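Local coordinates for protein ultraspiracle (Drosophila melanogaster, PDB 1HG4) that acts as a nuclear hormone receptor and transcription factor whose ligand-binding domain holds a phospholipid and appears locked in an inactive conformation, at residues V56-A67 against L85-L93; C180-P189 against I200-L211. All blocks are in the same frame, centred on the assembly; numbering follows the deposited sequence.

Interaction 1: V56-A67 against L85-L93; sequences VNKQLFQMVEYA and LKAAWIELL
Met63 of helix 46-68 reaches across to helix 78-100 and packs on the backbone and CB of Trp89, at the centre of a contact inside the helical ligand-binding domain of a nuclear receptor. The axes of 56-67 and 85-93 stay 10.8 Å apart at their closest, their N-to-C directions 121° apart, so side chains do most of the bridging, and no hydrogen bond crosses the interface. From CB, which points toward the partner helix, the methionine runs out with CG anti to the backbone N (chi1 -178°), and CG passes Leu92 CD1. SD comes next, lying 3.5 Å from Trp89 CB, with Leu92 CD1 on a second flank. The bend at chi3 (-60°) then swings CE against Trp89 O and onto Leu93 CD2, the latter at 3.5 Å. Trp89 O is also the acceptor of the helical bond from Leu93 N, so the methyl rests on an oxygen already engaged.

On the N-terminal side of Met63, Leu60 puts CD2 3.5 Å from Trp89 CE3, meeting the indole obliquely, while Val56 CG1 lies near the plane of that ring at its edge. Val56 and Trp89 both touch the bound phospholipid, which places this end of the contact at the wall of the lipid pocket; Leu247 and Leu258 also pack on the indole. Gln59 lays its aliphatic CB on Leu93 CD2, and its NE2 turns elsewhere, to Leu137 O. On the C-terminal side Leu85 takes over, its CD1 facing Val64 CG2 and its CD2 meeting Ala67 CB at 3.9 Å; Phe262 of helix 258-266 touches both Val64 and Leu85. Leu93 forks at the opposite end: while CD2 serves Met63 and Gln59, CD1 meets Val56 CG1 at 3.6 Å.

Interaction 2: C180-P189 against I200-L211; sequences CLKAIILYNP and IEMCREKVYACL
Ile184 O, near the C-terminal end of helix 175-186, accepts two N-H groups of one arginine: Arg204 NH2 at 2.7 Å and, more weakly and at a poorer angle, Arg204 NE at 3.1 Å. The stronger donor stands 32° out of the carbonyl plane. Arg204 gets there with CG anti to its N (chi1 167°) and a bend at chi3, which turns the guanidinium to Ile184 O. Pro189 CD lies over one face of that group and Ile184 CG2 over the other, and with the two N-H groups on Ile184 O this probably limits its rotation. With an alanine here, Ile184 O would probably lose both side-chain donors, and the gap between Pro189 and Ile184 would leave the turn after the helix less firmly held. That turn is an inverse gamma turn centred on Tyr187.

The segments 180-186 and 200-211 run nearly antiparallel, their axes 165° apart in direction and 8.8 Å at closest approach, as neighbours in the helical sandwich of the nuclear-receptor ligand-binding domain. Ile184 enters 200-211 as a knob into the hole formed by Arg204, Val207, Tyr208 and Leu211, its CD1 3.9 Å from Tyr208 CE1. Tyr187 lies flat against the other helix: Cys203 CB sits 3.4 Å from the ring centroid, a CH-pi contact almost on the normal, and Cys203 SG lies over the same ring as a sulfur-aromatic contact. Tyr187 OH is hydrogen-bonded to Pro71 O. Val207 spreads its methyls, CG2 to Ala183 CB and the ring edge, CG1 to Ile184 CG1. At the far end Leu211 CD1 packs on Cys180 CB at 3.6 Å.

Overall arrangement
After helix 11-24 the chain enters helix 46-68, and interaction 1 closes the short link to helix 78-100 by folding 56-67 onto 85-93. The chain then runs through the two-stranded sheet and further helices before interaction 2 closes a still shorter link, joining helix 175-186 to 197-218. The two contacts follow in series, neither enclosing nor crossing the other, with centres about 16 Å apart. They meet where helix 78-100 lies against helix 175-186: Ile185 CG2 packs on Ala88 CB at 3.5 Å. Interaction 1 reaches the lipid pocket at its Val56 and Trp89 end, while helix 197-218 of interaction 2 carries Glu205, which bonds to Ala198 and Glu199 of the second subunit.

Interaction 1: V56-A67 against L85-L93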
# COMPACT_ATOMS: atom_id res chain seq x y z
N VAL A 56 -9.75 -4.48 -34.41
CA VAL A 56 -8.98 -4.12 -33.23
C VAL A 56 -9.21 -2.68 -32.81
O VAL A 56 -9.33 -2.41 -31.62
CB VAL A 56 -7.47 -4.35 -33.48
CG1 VAL A 56 -6.67 -3.98 -32.26
CG2 VAL A 56 -7.23 -5.80 -33.82
N ASN A 57 -9.30 -1.75 -33.76
CA ASN A 57 -9.52 -0.34 -33.41
C ASN A 57 -10.86 -0.12 -32.71
O ASN A 57 -10.99 0.79 -31.89
CB ASN A 57 -9.42 0.57 -34.66
CG ASN A 57 -7.99 0.68 -35.21
OD1 ASN A 57 -7.02 0.62 -34.48
ND2 ASN A 57 -7.88 0.86 -36.52
N LYS A 58 -11.85 -0.96 -33.02
CA LYS A 58 -13.15 -0.86 -32.37
C LYS A 58 -13.08 -1.44 -30.95
O LYS A 58 -13.69 -0.92 -30.02
CB LYS A 58 -14.23 -1.59 -33.18
CG LYS A 58 -14.55 -0.92 -34.51
CD LYS A 58 -15.73 -1.58 -35.23
CE LYS A 58 -15.98 -0.88 -36.57
NZ LYS A 58 -17.17 -1.40 -37.32
N GLN A 59 -12.33 -2.52 -30.79
CA GLN A 59 -12.18 -3.13 -29.48
C GLN A 59 -11.38 -2.21 -28.57
O GLN A 59 -11.58 -2.21 -27.36
CB GLN A 59 -11.51 -4.50 -29.61
CG GLN A 59 -12.38 -5.51 -30.36
CD GLN A 59 -11.80 -6.91 -30.35
OE1 GLN A 59 -10.69 -7.14 -29.85
NE2 GLN A 59 -12.56 -7.86 -30.89
N LEU A 60 -10.48 -1.43 -29.17
CA LEU A 60 -9.67 -0.49 -28.40
C LEU A 60 -10.56 0.62 -27.85
O LEU A 60 -10.44 1.00 -26.68
CB LEU A 60 -8.57 0.12 -29.27
CG LEU A 60 -7.22 -0.59 -29.29
CD1 LEU A 60 -6.30 0.12 -30.29
CD2 LEU A 60 -6.60 -0.57 -27.89
N PHE A 61 -11.43 1.15 -28.71
CA PHE A 61 -12.35 2.20 -28.30
C PHE A 61 -13.18 1.70 -27.12
O PHE A 61 -13.33 2.38 -26.12
CB PHE A 61 -13.29 2.59 -29.44
CG PHE A 61 -14.15 3.78 -29.14
CD1 PHE A 61 -15.38 3.62 -28.52
CD2 PHE A 61 -13.70 5.07 -29.43
CE1 PHE A 61 -16.16 4.74 -28.19
CE2 PHE A 61 -14.48 6.20 -29.10
CZ PHE A 61 -15.71 6.03 -28.48
N GLN A 62 -13.72 0.50 -27.29
CA GLN A 62 -14.55 -0.12 -26.27
C GLN A 62 -13.79 -0.31 -24.97
O GLN A 62 -14.34 -0.10 -23.88
CB GLN A 62 -15.07 -1.46 -26.79
CG GLN A 62 -16.17 -1.31 -27.84
CD GLN A 62 -16.34 -2.55 -28.70
OE1 GLN A 62 -16.36 -3.68 -28.20
NE2 GLN A 62 -16.48 -2.34 -30.01
N MET A 63 -12.52 -0.69 -25.09
CA MET A 63 -11.66 -0.91 -23.93
C MET A 63 -11.56 0.34 -23.08
O MET A 63 -11.65 0.28 -21.86
CB MET A 63 -10.27 -1.33 -24.37
CG MET A 63 -9.34 -1.63 -23.21
SD MET A 63 -7.64 -1.79 -23.72
CE MET A 63 -7.79 -3.19 -24.87
N VAL A 64 -11.35 1.47 -23.75
CA VAL A 64 -11.24 2.75 -23.05
C VAL A 64 -12.52 3.05 -22.26
O VAL A 64 -12.45 3.45 -21.11
CB VAL A 64 -10.95 3.90 -24.05
CG1 VAL A 64 -11.05 5.25 -23.36
CG2 VAL A 64 -9.57 3.71 -24.65
N GLU A 65 -13.68 2.82 -22.88
CA GLU A 65 -14.95 3.07 -22.21
C GLU A 65 -15.15 2.06 -21.09
O GLU A 65 -15.79 2.35 -20.08
CB GLU A 65 -16.11 3.01 -23.19
CG GLU A 65 -16.07 4.12 -24.25
CD GLU A 65 -15.86 5.51 -23.67
OE1 GLU A 65 -16.51 5.87 -22.67
OE2 GLU A 65 -15.03 6.25 -24.22
N TYR A 66 -14.59 0.87 -21.28
CA TYR A 66 -14.67 -0.18 -20.27
C TYR A 66 -13.94 0.29 -19.00
O TYR A 66 -14.51 0.25 -17.91
CB TYR A 66 -14.01 -1.46 -20.81
CG TYR A 66 -13.44 -2.38 -19.77
CD1 TYR A 66 -14.26 -3.10 -18.90
CD2 TYR A 66 -12.06 -2.55 -19.66
CE1 TYR A 66 -13.72 -3.99 -17.96
CE2 TYR A 66 -11.50 -3.43 -18.73
CZ TYR A 66 -12.33 -4.15 -17.89
OH TYR A 66 -11.76 -5.04 -17.02
N ALA A 67 -12.69 0.73 -19.16
CA ALA A 67 -11.90 1.22 -18.03
C ALA A 67 -12.56 2.44 -17.40
O ALA A 67 -12.53 2.63 -16.19
CB ALA A 67 -10.49 1.58 -18.50
N LEU A 85 -3.75 1.89 -19.37
CA LEU A 85 -4.29 1.41 -20.63
C LEU A 85 -3.17 0.99 -21.60
O LEU A 85 -3.29 -0.01 -22.30
CB LEU A 85 -5.16 2.49 -21.28
CG LEU A 85 -6.51 2.72 -20.59
CD1 LEU A 85 -7.19 3.96 -21.18
CD2 LEU A 85 -7.39 1.51 -20.79
N LYS A 86 -2.09 1.76 -21.63
CA LYS A 86 -0.97 1.47 -22.51
C LYS A 86 -0.30 0.15 -22.13
O LYS A 86 0.21 -0.59 -22.98
CB LYS A 86 0.05 2.62 -22.43
CG LYS A 86 1.34 2.36 -23.16
CD LYS A 86 1.14 2.33 -24.66
CE LYS A 86 2.43 1.94 -25.37
NZ LYS A 86 3.57 2.79 -24.90
N ALA A 87 -0.31 -0.16 -20.84
CA ALA A 87 0.32 -1.39 -20.38
C ALA A 87 -0.55 -2.63 -20.50
O ALA A 87 -0.04 -3.71 -20.72
CB ALA A 87 0.80 -1.23 -18.93
N ALA A 88 -1.86 -2.50 -20.40
CA ALA A 88 -2.72 -3.68 -20.47
C ALA A 88 -3.52 -3.94 -21.76
O ALA A 88 -4.02 -5.06 -21.92
CB ALA A 88 -3.69 -3.68 -19.26
N TRP A 89 -3.63 -2.98 -22.67
CA TRP A 89 -4.45 -3.19 -23.88
C TRP A 89 -4.28 -4.50 -24.65
O TRP A 89 -5.27 -5.20 -24.88
CB TRP A 89 -4.34 -2.00 -24.84
CG TRP A 89 -3.14 -1.92 -25.74
CD1 TRP A 89 -1.92 -1.36 -25.44
CD2 TRP A 89 -3.07 -2.30 -27.12
NE1 TRP A 89 -1.11 -1.37 -26.56
CE2 TRP A 89 -1.79 -1.94 -27.60
CE3 TRP A 89 -3.98 -2.91 -28.00
CZ2 TRP A 89 -1.38 -2.18 -28.92
CZ3 TRP A 89 -3.57 -3.15 -29.32
CH2 TRP A 89 -2.28 -2.78 -29.76
N ILE A 90 -3.05 -4.85 -25.04
CA ILE A 90 -2.83 -6.09 -25.77
C ILE A 90 -3.28 -7.32 -24.96
O ILE A 90 -3.93 -8.21 -25.50
CB ILE A 90 -1.35 -6.27 -26.18
CG1 ILE A 90 -0.94 -5.13 -27.11
CG2 ILE A 90 -1.14 -7.60 -26.89
CD1 ILE A 90 0.51 -5.15 -27.48
N GLU A 91 -2.94 -7.36 -23.67
CA GLU A 91 -3.33 -8.50 -22.84
C GLU A 91 -4.84 -8.61 -22.70
O GLU A 91 -5.39 -9.71 -22.60
CB GLU A 91 -2.69 -8.41 -21.46
CG GLU A 91 -1.18 -8.52 -21.46
CD GLU A 91 -0.60 -8.45 -20.07
OE1 GLU A 91 -0.77 -9.41 -19.28
OE2 GLU A 91 0.03 -7.42 -19.75
N LEU A 92 -5.52 -7.47 -22.66
CA LEU A 92 -6.97 -7.47 -22.53
C LEU A 92 -7.59 -8.00 -23.81
O LEU A 92 -8.53 -8.81 -23.75
CB LEU A 92 -7.50 -6.06 -22.22
CG LEU A 92 -7.14 -5.52 -20.82
CD1 LEU A 92 -7.59 -4.06 -20.71
CD2 LEU A 92 -7.78 -6.36 -19.72
N LEU A 93 -7.07 -7.57 -24.96
CA LEU A 93 -7.61 -8.04 -26.25
C LEU A 93 -7.38 -9.54 -26.42
O LEU A 93 -8.31 -10.28 -26.75
CB LEU A 93 -6.99 -7.30 -27.43
CG LEU A 93 -7.28 -5.80 -27.50
CD1 LEU A 93 -6.89 -5.25 -28.86
CD2 LEU A 93 -8.74 -5.56 -27.26

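Interaction 2: C180-P189 against I200-L211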
# COMPACT_ATOMS: atom_id res chain seq x y z
N CYS A 180 -12.56 -11.24 -13.76
CA CYS A 180 -11.64 -11.00 -12.65
C CYS A 180 -10.20 -10.95 -13.14
O CYS A 180 -9.43 -10.05 -12.77
CB CYS A 180 -11.79 -12.08 -11.56
SG CYS A 180 -13.28 -11.94 -10.52
N LEU A 181 -9.82 -11.92 -13.97
CA LEU A 181 -8.45 -11.93 -14.50
C LEU A 181 -8.14 -10.64 -15.28
O LEU A 181 -7.05 -10.07 -15.15
CB LEU A 181 -8.23 -13.15 -15.39
CG LEU A 181 -8.23 -14.50 -14.66
CD1 LEU A 181 -7.97 -15.63 -15.67
CD2 LEU A 181 -7.13 -14.52 -13.59
N LYS A 182 -9.10 -10.18 -16.07
CA LYS A 182 -8.89 -8.98 -16.85
C LYS A 182 -8.75 -7.74 -15.98
O LYS A 182 -7.97 -6.83 -16.29
CB LYS A 182 -10.03 -8.82 -17.85
CG LYS A 182 -10.08 -9.95 -18.87
CD LYS A 182 -10.90 -9.59 -20.10
CE LYS A 182 -12.37 -9.42 -19.78
NZ LYS A 182 -13.15 -9.12 -21.01
N ALA A 183 -9.49 -7.70 -14.88
CA ALA A 183 -9.38 -6.56 -13.99
C ALA A 183 -8.00 -6.62 -13.30
O ALA A 183 -7.32 -5.58 -13.19
CB ALA A 183 -10.52 -6.59 -12.95
N ILE A 184 -7.59 -7.81 -12.86
CA ILE A 184 -6.28 -7.93 -12.20
C ILE A 184 -5.23 -7.31 -13.13
O ILE A 184 -4.31 -6.62 -12.67
CB ILE A 184 -5.93 -9.43 -11.90
CG1 ILE A 184 -6.81 -9.95 -10.77
CG2 ILE A 184 -4.45 -9.61 -11.52
CD1 ILE A 184 -6.93 -11.43 -10.76
N ILE A 185 -5.39 -7.55 -14.43
CA ILE A 185 -4.48 -7.04 -15.44
C ILE A 185 -4.53 -5.53 -15.51
O ILE A 185 -3.49 -4.86 -15.45
CB ILE A 185 -4.81 -7.62 -16.84
CG1 ILE A 185 -4.54 -9.12 -16.84
CG2 ILE A 185 -3.98 -6.94 -17.91
CD1 ILE A 185 -5.03 -9.81 -18.09
N LEU A 186 -5.73 -4.98 -15.64
CA LEU A 186 -5.91 -3.53 -15.71
C LEU A 186 -5.27 -2.82 -14.52
O LEU A 186 -4.47 -1.91 -14.70
CB LEU A 186 -7.40 -3.17 -15.75
CG LEU A 186 -7.72 -1.67 -15.85
CD1 LEU A 186 -7.18 -1.12 -17.17
CD2 LEU A 186 -9.22 -1.46 -15.77
N TYR A 187 -5.64 -3.23 -13.31
CA TYR A 187 -5.13 -2.63 -12.07
C TYR A 187 -3.68 -3.04 -11.77
O TYR A 187 -3.41 -3.77 -10.81
CB TYR A 187 -6.02 -3.03 -10.88
CG TYR A 187 -7.45 -2.55 -10.97
CD1 TYR A 187 -7.74 -1.22 -11.24
CD2 TYR A 187 -8.52 -3.41 -10.74
CE1 TYR A 187 -9.06 -0.76 -11.29
CE2 TYR A 187 -9.83 -2.96 -10.78
CZ TYR A 187 -10.09 -1.63 -11.06
OH TYR A 187 -11.39 -1.16 -11.09
N ASN A 188 -2.75 -2.56 -12.59
CA ASN A 188 -1.34 -2.91 -12.44
C ASN A 188 -0.56 -1.73 -11.85
O ASN A 188 -0.33 -0.72 -12.51
CB ASN A 188 -0.79 -3.32 -13.82
CG ASN A 188 0.67 -3.72 -13.78
OD1 ASN A 188 1.25 -4.05 -14.82
ND2 ASN A 188 1.28 -3.68 -12.61
N PRO A 189 -0.13 -1.86 -10.59
CA PRO A 189 0.61 -0.82 -9.88
C PRO A 189 2.12 -0.76 -10.10
O PRO A 189 2.77 0.18 -9.65
CB PRO A 189 0.29 -1.12 -8.42
CG PRO A 189 0.33 -2.63 -8.41
CD PRO A 189 -0.43 -3.00 -9.68
N ILE A 200 -4.20 1.75 -6.74
CA ILE A 200 -4.33 0.74 -7.78
C ILE A 200 -4.15 -0.70 -7.24
O ILE A 200 -4.92 -1.61 -7.59
CB ILE A 200 -3.34 1.04 -8.94
CG1 ILE A 200 -3.57 2.46 -9.46
CG2 ILE A 200 -3.54 0.08 -10.08
CD1 ILE A 200 -2.62 2.87 -10.57
N GLU A 201 -3.15 -0.89 -6.39
CA GLU A 201 -2.89 -2.20 -5.80
C GLU A 201 -4.08 -2.64 -4.97
O GLU A 201 -4.39 -3.83 -4.87
CB GLU A 201 -1.65 -2.15 -4.89
CG GLU A 201 -1.47 -3.37 -3.99
CD GLU A 201 -1.15 -4.68 -4.74
OE1 GLU A 201 -0.88 -4.64 -5.96
OE2 GLU A 201 -1.14 -5.75 -4.09
N MET A 202 -4.76 -1.67 -4.38
CA MET A 202 -5.91 -1.94 -3.54
C MET A 202 -7.06 -2.50 -4.41
O MET A 202 -7.67 -3.52 -4.08
CB MET A 202 -6.29 -0.65 -2.80
CG MET A 202 -6.77 -0.88 -1.37
SD MET A 202 -5.77 -2.11 -0.45
CE MET A 202 -6.81 -3.55 -0.63
N CYS A 203 -7.36 -1.82 -5.51
CA CYS A 203 -8.39 -2.30 -6.43
C CYS A 203 -8.04 -3.75 -6.82
O CYS A 203 -8.91 -4.64 -6.79
CB CYS A 203 -8.42 -1.45 -7.69
SG CYS A 203 -8.78 0.31 -7.41
N ARG A 204 -6.78 -3.99 -7.19
CA ARG A 204 -6.38 -5.33 -7.58
C ARG A 204 -6.66 -6.34 -6.48
O ARG A 204 -7.18 -7.42 -6.73
CB ARG A 204 -4.88 -5.38 -7.92
CG ARG A 204 -4.32 -6.79 -8.03
CD ARG A 204 -2.88 -6.82 -8.51
NE ARG A 204 -2.77 -6.58 -9.95
CZ ARG A 204 -1.64 -6.70 -10.65
NH1 ARG A 204 -0.50 -7.05 -10.06
NH2 ARG A 204 -1.66 -6.47 -11.96
N GLU A 205 -6.32 -5.97 -5.25
CA GLU A 205 -6.55 -6.88 -4.13
C GLU A 205 -8.03 -7.12 -3.87
O GLU A 205 -8.41 -8.21 -3.44
CB GLU A 205 -5.82 -6.35 -2.88
CG GLU A 205 -4.30 -6.52 -3.01
CD GLU A 205 -3.53 -6.01 -1.82
OE1 GLU A 205 -4.11 -5.93 -0.72
OE2 GLU A 205 -2.32 -5.70 -1.99
N LYS A 206 -8.86 -6.14 -4.15
CA LYS A 206 -10.30 -6.35 -3.97
C LYS A 206 -10.81 -7.34 -5.03
O LYS A 206 -11.76 -8.09 -4.80
CB LYS A 206 -11.04 -5.01 -4.07
CG LYS A 206 -10.64 -4.05 -2.96
CD LYS A 206 -11.42 -2.75 -3.00
CE LYS A 206 -11.04 -1.85 -1.82
NZ LYS A 206 -11.70 -0.51 -1.90
N VAL A 207 -10.18 -7.35 -6.20
CA VAL A 207 -10.57 -8.28 -7.25
C VAL A 207 -10.12 -9.69 -6.83
O VAL A 207 -10.80 -10.67 -7.10
CB VAL A 207 -9.94 -7.90 -8.61
CG1 VAL A 207 -10.27 -8.96 -9.65
CG2 VAL A 207 -10.47 -6.53 -9.08
N TYR A 208 -8.97 -9.78 -6.17
CA TYR A 208 -8.45 -11.05 -5.68
C TYR A 208 -9.49 -11.64 -4.75
O TYR A 208 -9.85 -12.81 -4.86
CB TYR A 208 -7.17 -10.84 -4.88
CG TYR A 208 -5.90 -10.69 -5.70
CD1 TYR A 208 -5.78 -11.24 -6.97
CD2 TYR A 208 -4.80 -10.00 -5.18
CE1 TYR A 208 -4.60 -11.12 -7.70
CE2 TYR A 208 -3.62 -9.87 -5.91
CZ TYR A 208 -3.52 -10.43 -7.17
OH TYR A 208 -2.36 -10.29 -7.88
N ALA A 209 -9.93 -10.81 -3.81
CA ALA A 209 -10.93 -11.22 -2.86
C ALA A 209 -12.19 -11.70 -3.59
O ALA A 209 -12.76 -12.72 -3.20
CB ALA A 209 -11.27 -10.05 -1.93
N CYS A 210 -12.61 -10.98 -4.63
CA CYS A 210 -13.80 -11.38 -5.39
C CYS A 210 -13.58 -12.72 -6.09
O CYS A 210 -14.42 -13.61 -6.03
CB CYS A 210 -14.17 -10.32 -6.44
SG CYS A 210 -14.90 -8.83 -5.71
N LEU A 211 -12.42 -12.86 -6.73
CA LEU A 211 -12.10 -14.08 -7.44
C LEU A 211 -12.10 -15.27 -6.50
O LEU A 211 -12.72 -16.30 -6.78
CB LEU A 211 -10.74 -13.95 -8.14
CG LEU A 211 -10.34 -15.13 -9.03
CD1 LEU A 211 -11.40 -15.34 -10.11
CD2 LEU A 211 -8.99 -14.87 -9.66